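Local coordinates for 2,3-bisphosphoglycerate-independent phosphoglycerate mutase (Pyrococcus horikoshii, PDB 2ZKT), which probably catalyses the interconversion of 2-phosphoglycerate and 3-phosphoglycerate in glycolysis, as a metal-dependent member of the alkaline phosphatase superfamily, at residues 14-18 and 347-353; 17-23 and 313-317; 25-30 and 378-382. All coordinates share one frame; numbering follows the deposited sequence.

Contact 1. Residues 14-18 and 347-353; sequences GLGDR and HSTPCEV. With ZN (zinc ion), chain G.
The backbone of Gly14 lies over one face of the His347 imidazole, its N 3.8 Å above the ring plane, and the His356 ring also stacks with it, while NE2 at the far edge binds a zinc ion at 2.4 Å. Asp13 and Asp346, which follow strands 6-12 and 339-344, and Ser60 from the start of helix 60-67 complete the site; the two strands are neighbours in the central sheet of an alkaline phosphatase-type metalloenzyme fold. His347 CG sits between the backbone N and carbonyl carbon (chi1 64°), which turns the ring back toward Gly14. At the other end, the Arg18 guanidinium takes Val353 CG2 on one face and Glu352 at its edge; NH1 donates to Glu352 OE2 at 3.1 Å, a salt bridge that meets the carboxylate from above its plane, the guanidinium and carboxylate planes 80° apart. NE makes a second salt bridge to Asp359, and the aliphatic part of Arg18 crosses the Pro350 ring. Replacing Arg18 by an alanine would probably leave Glu352 and Asp359 without their cationic mate and uncover Pro350 and Val353.

Between these ends the two loops run close together. A CB on Gly14 would collide with Thr349 OG1, one on Gly16 with Ser348 OG; these hydroxyls bond to Asp305 OD1, from a ligand of the second zinc, and to the backbone O of Asp359. Thr349 N donates to Gly16 O at 3.0 Å. Asp17 folds its carboxylate over the turn at Pro350: OD1 accepts from Arg18 N on its anti lone pair and from Cys351 N (3.2 Å) on its syn side. A water that donates to the same OD1 at 2.9 Å accepts from Glu352 N.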
# COMPACT_ATOMS: atom_id res chain seq x y z
N GLY B 14 5.13 -10.64 12.34
CA GLY B 14 4.52 -11.47 11.31
C GLY B 14 4.46 -10.85 9.92
O GLY B 14 3.64 -11.25 9.09
N LEU B 15 5.35 -9.89 9.65
CA LEU B 15 5.38 -9.21 8.35
C LEU B 15 5.36 -10.12 7.12
O LEU B 15 4.50 -9.96 6.24
CB LEU B 15 6.62 -8.31 8.29
CG LEU B 15 6.73 -7.41 7.06
CD1 LEU B 15 5.49 -6.52 6.94
CD2 LEU B 15 8.00 -6.56 7.20
N GLY B 16 6.28 -11.07 7.06
CA GLY B 16 6.35 -11.96 5.91
C GLY B 16 5.07 -12.72 5.58
O GLY B 16 4.32 -13.12 6.48
N ASP B 17 4.84 -12.96 4.29
CA ASP B 17 3.66 -13.68 3.86
C ASP B 17 3.92 -14.44 2.56
O ASP B 17 5.06 -14.52 2.10
CB ASP B 17 2.51 -12.68 3.67
CG ASP B 17 1.15 -13.26 4.06
OD1 ASP B 17 0.69 -14.23 3.40
OD2 ASP B 17 0.54 -12.75 5.03
N ARG B 18 2.87 -15.00 1.98
CA ARG B 18 3.00 -15.72 0.71
C ARG B 18 2.09 -15.03 -0.31
O ARG B 18 1.17 -14.30 0.06
CB ARG B 18 2.60 -17.19 0.90
CG ARG B 18 3.55 -17.96 1.82
CD ARG B 18 3.07 -19.37 2.13
NE ARG B 18 4.02 -20.05 3.00
CZ ARG B 18 3.86 -21.27 3.51
NH1 ARG B 18 2.76 -21.98 3.25
NH2 ARG B 18 4.81 -21.80 4.28
N HIS B 347 9.30 -12.70 12.16
CA HIS B 347 9.02 -13.94 11.44
C HIS B 347 7.88 -13.76 10.42
O HIS B 347 7.24 -12.72 10.33
CB HIS B 347 8.65 -15.02 12.47
CG HIS B 347 7.38 -14.63 13.18
ND1 HIS B 347 6.16 -14.64 12.59
CD2 HIS B 347 7.22 -14.25 14.52
CE1 HIS B 347 5.28 -14.28 13.55
NE2 HIS B 347 5.89 -14.03 14.72
N SER B 348 7.67 -14.82 9.60
CA SER B 348 6.55 -14.80 8.65
C SER B 348 5.29 -15.40 9.26
O SER B 348 5.33 -16.36 10.02
CB SER B 348 6.96 -15.61 7.42
OG SER B 348 7.87 -14.83 6.63
N THR B 349 4.14 -14.82 8.91
CA THR B 349 2.85 -15.35 9.35
C THR B 349 1.91 -15.23 8.17
O THR B 349 1.09 -14.32 8.11
CB THR B 349 2.26 -14.56 10.54
OG1 THR B 349 3.17 -14.63 11.65
CG2 THR B 349 0.91 -15.17 10.96
N PRO B 350 2.04 -16.15 7.21
CA PRO B 350 1.20 -16.17 5.99
C PRO B 350 -0.28 -16.30 6.33
O PRO B 350 -0.66 -17.06 7.23
CB PRO B 350 1.72 -17.41 5.23
CG PRO B 350 3.10 -17.64 5.79
CD PRO B 350 2.94 -17.31 7.25
N CYS B 351 -1.13 -15.56 5.62
CA CYS B 351 -2.57 -15.63 5.85
C CYS B 351 -3.07 -17.04 5.51
O CYS B 351 -3.92 -17.59 6.21
CB CYS B 351 -3.28 -14.57 5.00
SG CYS B 351 -3.00 -12.86 5.57
N GLU B 352 -2.52 -17.64 4.44
CA GLU B 352 -2.94 -18.98 4.04
C GLU B 352 -2.52 -20.05 5.07
O GLU B 352 -3.03 -21.18 5.03
CB GLU B 352 -2.35 -19.36 2.67
CG GLU B 352 -0.85 -19.73 2.69
CD GLU B 352 -0.40 -20.48 1.43
OE1 GLU B 352 -0.57 -19.94 0.30
OE2 GLU B 352 0.13 -21.61 1.57
N VAL B 353 -1.60 -19.71 5.96
CA VAL B 353 -1.14 -20.67 6.98
C VAL B 353 -1.81 -20.43 8.33
O VAL B 353 -1.99 -21.36 9.12
CB VAL B 353 0.41 -20.61 7.16
CG1 VAL B 353 0.88 -21.68 8.17
CG2 VAL B 353 1.10 -20.82 5.82
ZN ZN G . 5.75 -12.42 16.54
O HOH W 1 -0.49 -16.71 2.44

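Contact 2. Residues 17-23 and 313-317; sequences DRPIKEL and PKLKA
Lys316 NZ meets Asp17 OD2 at 2.7 Å, a buried salt bridge that makes the tight end of this contact. The lysine chain, CG anti to the backbone N (chi1 -179°) and extended beyond, spans from the helix to the loop; CD and CE also pass close to OD2. The ammonium reaches the carboxylate on its anti side, 24° out of plane, and bonds further to Gly14 O and, weakly, to Thr349 O and Gly16 O. Several oxygens thus surround one buried cation, which would probably favour its charged state. Pro313, in the first turn of helix 313-331, packs against the loop that follows strand 6-12 in this alkaline phosphatase-type fold. Ile20 crosses the proline at about a right angle, CG2 lying 3.9 Å from Pro313 CB, and Leu23 CD1 reaches the same CB at 4.1 Å. The Leu23 and Lys314 side chains slide past each other in opposite directions, CD2 of the leucine 4.1 Å from CD of the lysine. Toward solvent, where Glu22 and Lys314 are exposed, the fit slackens. Glu22, in the short 3-10 turn, touches the aliphatic part of Lys314 with its carboxylate, OE2 to CG 3.5 Å. The lysine bends at chi2 (-96°), and its NZ stays 5.3 Å from Glu22 OE2, opposite charges near each other without direct contact, while making a weak hydrogen bond to Tyr31 OH.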
# COMPACT_ATOMS: atom_id res chain seq x y z
N ASP B 17 4.84 -12.96 4.29
CA ASP B 17 3.66 -13.68 3.86
C ASP B 17 3.92 -14.44 2.56
O ASP B 17 5.06 -14.52 2.10
CB ASP B 17 2.51 -12.68 3.67
CG ASP B 17 1.15 -13.26 4.06
OD1 ASP B 17 0.69 -14.23 3.40
OD2 ASP B 17 0.54 -12.75 5.03
N ARG B 18 2.87 -15.00 1.98
CA ARG B 18 3.00 -15.72 0.71
C ARG B 18 2.09 -15.03 -0.31
O ARG B 18 1.17 -14.30 0.06
CB ARG B 18 2.60 -17.19 0.90
CG ARG B 18 3.55 -17.96 1.82
CD ARG B 18 3.07 -19.37 2.13
NE ARG B 18 4.02 -20.05 3.00
CZ ARG B 18 3.86 -21.27 3.51
NH1 ARG B 18 2.76 -21.98 3.25
NH2 ARG B 18 4.81 -21.80 4.28
N PRO B 19 2.35 -15.25 -1.61
CA PRO B 19 1.52 -14.62 -2.66
C PRO B 19 0.02 -14.84 -2.36
O PRO B 19 -0.39 -15.96 -2.04
CB PRO B 19 1.96 -15.34 -3.94
CG PRO B 19 3.41 -15.67 -3.65
CD PRO B 19 3.36 -16.15 -2.21
N ILE B 20 -0.77 -13.77 -2.45
CA ILE B 20 -2.22 -13.86 -2.20
C ILE B 20 -2.95 -13.62 -3.53
O ILE B 20 -2.74 -12.60 -4.19
CB ILE B 20 -2.72 -12.79 -1.20
CG1 ILE B 20 -1.91 -12.85 0.10
CG2 ILE B 20 -4.23 -13.02 -0.92
CD1 ILE B 20 -2.21 -14.04 0.97
N LYS B 21 -3.81 -14.57 -3.91
CA LYS B 21 -4.55 -14.47 -5.17
C LYS B 21 -5.44 -13.22 -5.24
O LYS B 21 -5.46 -12.53 -6.27
CB LYS B 21 -5.40 -15.74 -5.38
CG LYS B 21 -6.04 -15.81 -6.76
CD LYS B 21 -6.69 -17.17 -7.01
CE LYS B 21 -7.36 -17.25 -8.38
NZ LYS B 21 -8.58 -16.39 -8.48
N GLU B 22 -6.15 -12.92 -4.15
CA GLU B 22 -7.03 -11.75 -4.14
C GLU B 22 -6.23 -10.44 -4.21
O GLU B 22 -6.80 -9.36 -4.41
CB GLU B 22 -7.96 -11.77 -2.91
CG GLU B 22 -7.31 -11.54 -1.56
CD GLU B 22 -8.27 -11.76 -0.39
OE1 GLU B 22 -8.70 -12.92 -0.18
OE2 GLU B 22 -8.60 -10.77 0.31
N LEU B 23 -4.91 -10.53 -4.06
CA LEU B 23 -4.08 -9.34 -4.16
C LEU B 23 -3.26 -9.39 -5.44
O LEU B 23 -2.17 -8.82 -5.53
CB LEU B 23 -3.14 -9.22 -2.95
CG LEU B 23 -3.81 -9.24 -1.57
CD1 LEU B 23 -2.72 -9.05 -0.50
CD2 LEU B 23 -4.87 -8.14 -1.46
N PRO B 313 -5.84 -10.94 4.53
CA PRO B 313 -4.84 -10.28 3.67
C PRO B 313 -5.00 -8.77 3.52
O PRO B 313 -4.03 -8.02 3.67
CB PRO B 313 -5.03 -11.00 2.32
CG PRO B 313 -5.44 -12.36 2.74
CD PRO B 313 -6.46 -12.08 3.83
N LYS B 314 -6.22 -8.34 3.22
CA LYS B 314 -6.51 -6.91 3.04
C LYS B 314 -6.27 -6.18 4.36
O LYS B 314 -5.62 -5.13 4.41
CB LYS B 314 -7.97 -6.74 2.60
CG LYS B 314 -8.34 -7.43 1.29
CD LYS B 314 -8.26 -6.47 0.11
CE LYS B 314 -8.93 -7.07 -1.13
NZ LYS B 314 -8.94 -6.11 -2.27
N LEU B 315 -6.81 -6.74 5.45
CA LEU B 315 -6.66 -6.14 6.77
C LEU B 315 -5.17 -6.02 7.11
O LEU B 315 -4.72 -4.96 7.57
CB LEU B 315 -7.37 -6.98 7.84
CG LEU B 315 -7.16 -6.50 9.28
CD1 LEU B 315 -7.56 -5.03 9.39
CD2 LEU B 315 -7.97 -7.36 10.25
N LYS B 316 -4.42 -7.11 6.89
CA LYS B 316 -2.99 -7.11 7.18
C LYS B 316 -2.31 -6.01 6.36
O LYS B 316 -1.50 -5.25 6.88
CB LYS B 316 -2.37 -8.48 6.87
CG LYS B 316 -0.87 -8.58 7.17
CD LYS B 316 -0.39 -10.03 7.02
CE LYS B 316 1.12 -10.16 7.25
NZ LYS B 316 1.56 -11.58 7.24
N ALA B 317 -2.66 -5.94 5.07
CA ALA B 317 -2.09 -4.91 4.19
C ALA B 317 -2.46 -3.53 4.75
O ALA B 317 -1.64 -2.61 4.77
CB ALA B 317 -2.61 -5.08 2.75

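Contact 3. Residues 25-30 and 378-382; sequences GLTPLE and FGERE
Arg381 grips the Glu30 carboxylate side-on: NH2 donates to OE1 at 2.7 Å and NE to OE2 at 2.9 Å, each on a syn lone pair, with the two flat groups 28° apart. Bends at chi2 and chi3 fold the arginine back beside its own helix start, where Arg381 N also donates to Glu30 OE2 (3.1 Å), nearly along the C-O axis. Each carboxylate oxygen therefore takes two protein donors, since Thr27 N bonds to OE1, and the group is likely to be held firmly against rotation. NH2 has a second acceptor, Gly25 O at 3.1 Å, lying in the guanidinium plane.

Thr27 is the N-cap of helix 28-31 and forms a capping box with Glu30: its OG1 accepts from Glu30 N while the glutamate side chain returns to Thr27 N. The same OG1 donates to Glu380 OE1 at 2.7 Å, approaching from above that carboxylate's plane. Glu380 OE2 accepts from Asp17 N, so this one side chain links the helix start to the loop after strand 6-12.

Gly379, N-cap of helix 380-383, lets Glu30 CG pass 3.9 Å from its CA; a CB would clash there. Farther in, Leu29 crosses Phe378 at about a right angle and sets CD2 4.2 Å from the ring centroid, an off-centre CH-pi contact. Leu29 and Phe378 both rest on Pro362, Phe378 also touching Leu364, while Pro28 and Leu29 pack on Ile320, so helix 28-31 lies between strand 361-366 and helix 313-331, and Glu380 of helix 380-383 packs on Pro362.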
# COMPACT_ATOMS: atom_id res chain seq x y z
N GLY B 25 -1.66 -11.90 -6.74
CA GLY B 25 -0.41 -12.63 -6.59
C GLY B 25 0.66 -11.92 -5.77
O GLY B 25 1.81 -12.36 -5.74
N LEU B 26 0.29 -10.81 -5.12
CA LEU B 26 1.24 -10.08 -4.30
C LEU B 26 1.02 -10.45 -2.85
O LEU B 26 -0.00 -11.07 -2.48
CB LEU B 26 1.04 -8.56 -4.45
CG LEU B 26 1.05 -7.95 -5.86
CD1 LEU B 26 1.00 -6.44 -5.75
CD2 LEU B 26 2.29 -8.39 -6.64
N THR B 27 2.00 -10.11 -2.01
CA THR B 27 1.88 -10.36 -0.59
C THR B 27 1.29 -9.06 -0.03
O THR B 27 1.34 -8.02 -0.69
CB THR B 27 3.24 -10.57 0.06
OG1 THR B 27 4.03 -9.39 -0.11
CG2 THR B 27 3.96 -11.79 -0.56
N PRO B 28 0.72 -9.12 1.19
CA PRO B 28 0.13 -7.92 1.81
C PRO B 28 1.12 -6.74 1.82
O PRO B 28 0.74 -5.60 1.59
CB PRO B 28 -0.21 -8.40 3.22
CG PRO B 28 -0.64 -9.82 2.96
CD PRO B 28 0.43 -10.32 2.00
N LEU B 29 2.39 -7.04 2.08
CA LEU B 29 3.42 -6.01 2.13
C LEU B 29 3.65 -5.37 0.77
O LEU B 29 3.86 -4.16 0.68
CB LEU B 29 4.76 -6.58 2.64
CG LEU B 29 5.97 -5.63 2.47
CD1 LEU B 29 5.68 -4.26 3.08
CD2 LEU B 29 7.20 -6.26 3.13
N GLU B 30 3.60 -6.17 -0.29
CA GLU B 30 3.83 -5.65 -1.63
C GLU B 30 2.61 -4.83 -2.08
O GLU B 30 2.74 -3.69 -2.55
CB GLU B 30 4.12 -6.80 -2.62
CG GLU B 30 5.43 -7.52 -2.32
CD GLU B 30 5.56 -8.87 -3.03
OE1 GLU B 30 4.51 -9.52 -3.26
OE2 GLU B 30 6.71 -9.28 -3.34
N PHE B 378 9.95 -1.89 -1.02
CA PHE B 378 10.12 -2.86 0.06
C PHE B 378 9.11 -3.99 -0.07
O PHE B 378 7.91 -3.80 0.11
CB PHE B 378 9.97 -2.17 1.43
CG PHE B 378 10.33 -3.06 2.60
CD1 PHE B 378 11.53 -3.81 2.60
CD2 PHE B 378 9.48 -3.17 3.71
CE1 PHE B 378 11.87 -4.64 3.67
CE2 PHE B 378 9.82 -4.01 4.79
CZ PHE B 378 11.02 -4.75 4.77
N GLY B 379 9.60 -5.18 -0.40
CA GLY B 379 8.73 -6.34 -0.56
C GLY B 379 9.53 -7.63 -0.59
O GLY B 379 10.75 -7.60 -0.82
N GLU B 380 8.86 -8.76 -0.38
CA GLU B 380 9.55 -10.04 -0.37
C GLU B 380 10.31 -10.34 -1.67
O GLU B 380 11.46 -10.79 -1.62
CB GLU B 380 8.57 -11.19 -0.05
CG GLU B 380 8.06 -11.16 1.39
CD GLU B 380 6.75 -10.39 1.54
OE1 GLU B 380 6.55 -9.37 0.84
OE2 GLU B 380 5.91 -10.82 2.38
N ARG B 381 9.69 -10.10 -2.83
CA ARG B 381 10.38 -10.38 -4.08
C ARG B 381 11.56 -9.44 -4.31
O ARG B 381 12.58 -9.82 -4.90
CB ARG B 381 9.41 -10.34 -5.29
CG ARG B 381 8.95 -11.76 -5.73
CD ARG B 381 8.25 -12.51 -4.59
NE ARG B 381 6.91 -12.00 -4.32
CZ ARG B 381 5.82 -12.33 -5.03
NH1 ARG B 381 5.91 -13.19 -6.04
NH2 ARG B 381 4.64 -11.80 -4.74
N GLU B 382 11.44 -8.20 -3.82
CA GLU B 382 12.50 -7.21 -3.95
C GLU B 382 13.66 -7.61 -3.00
O GLU B 382 14.84 -7.54 -3.37
CB GLU B 382 11.94 -5.83 -3.58
CG GLU B 382 12.73 -4.63 -4.12
CD GLU B 382 12.53 -4.39 -5.62
OE1 GLU B 382 11.50 -4.84 -6.18
OE2 GLU B 382 13.39 -3.74 -6.25
O HOH W 2 3.06 -14.34 -7.45
O HOH W 3 8.55 -6.88 -3.79

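From the N terminus the chain leaves strand 6-12 and enters all three contacts in quick succession. Contact 1 closes a loop of 328 residues back to the loop between strands 339-344 and 361-366. Contact 2 starts from the same stretch, sharing Asp17 and Arg18, and closes a shorter loop onto the start of helix 313-331. Contact 3 begins later and ends later, at helix 380-383, so its loop crosses both others. Asp17 CB of contacts 1 and 2 packs on Pro28 CD of contact 3; Ile20 N bonds to Leu26 O, and Ile20 O probably accepts from Gly25 N. Together they tie the zinc-side loops to three helix starts.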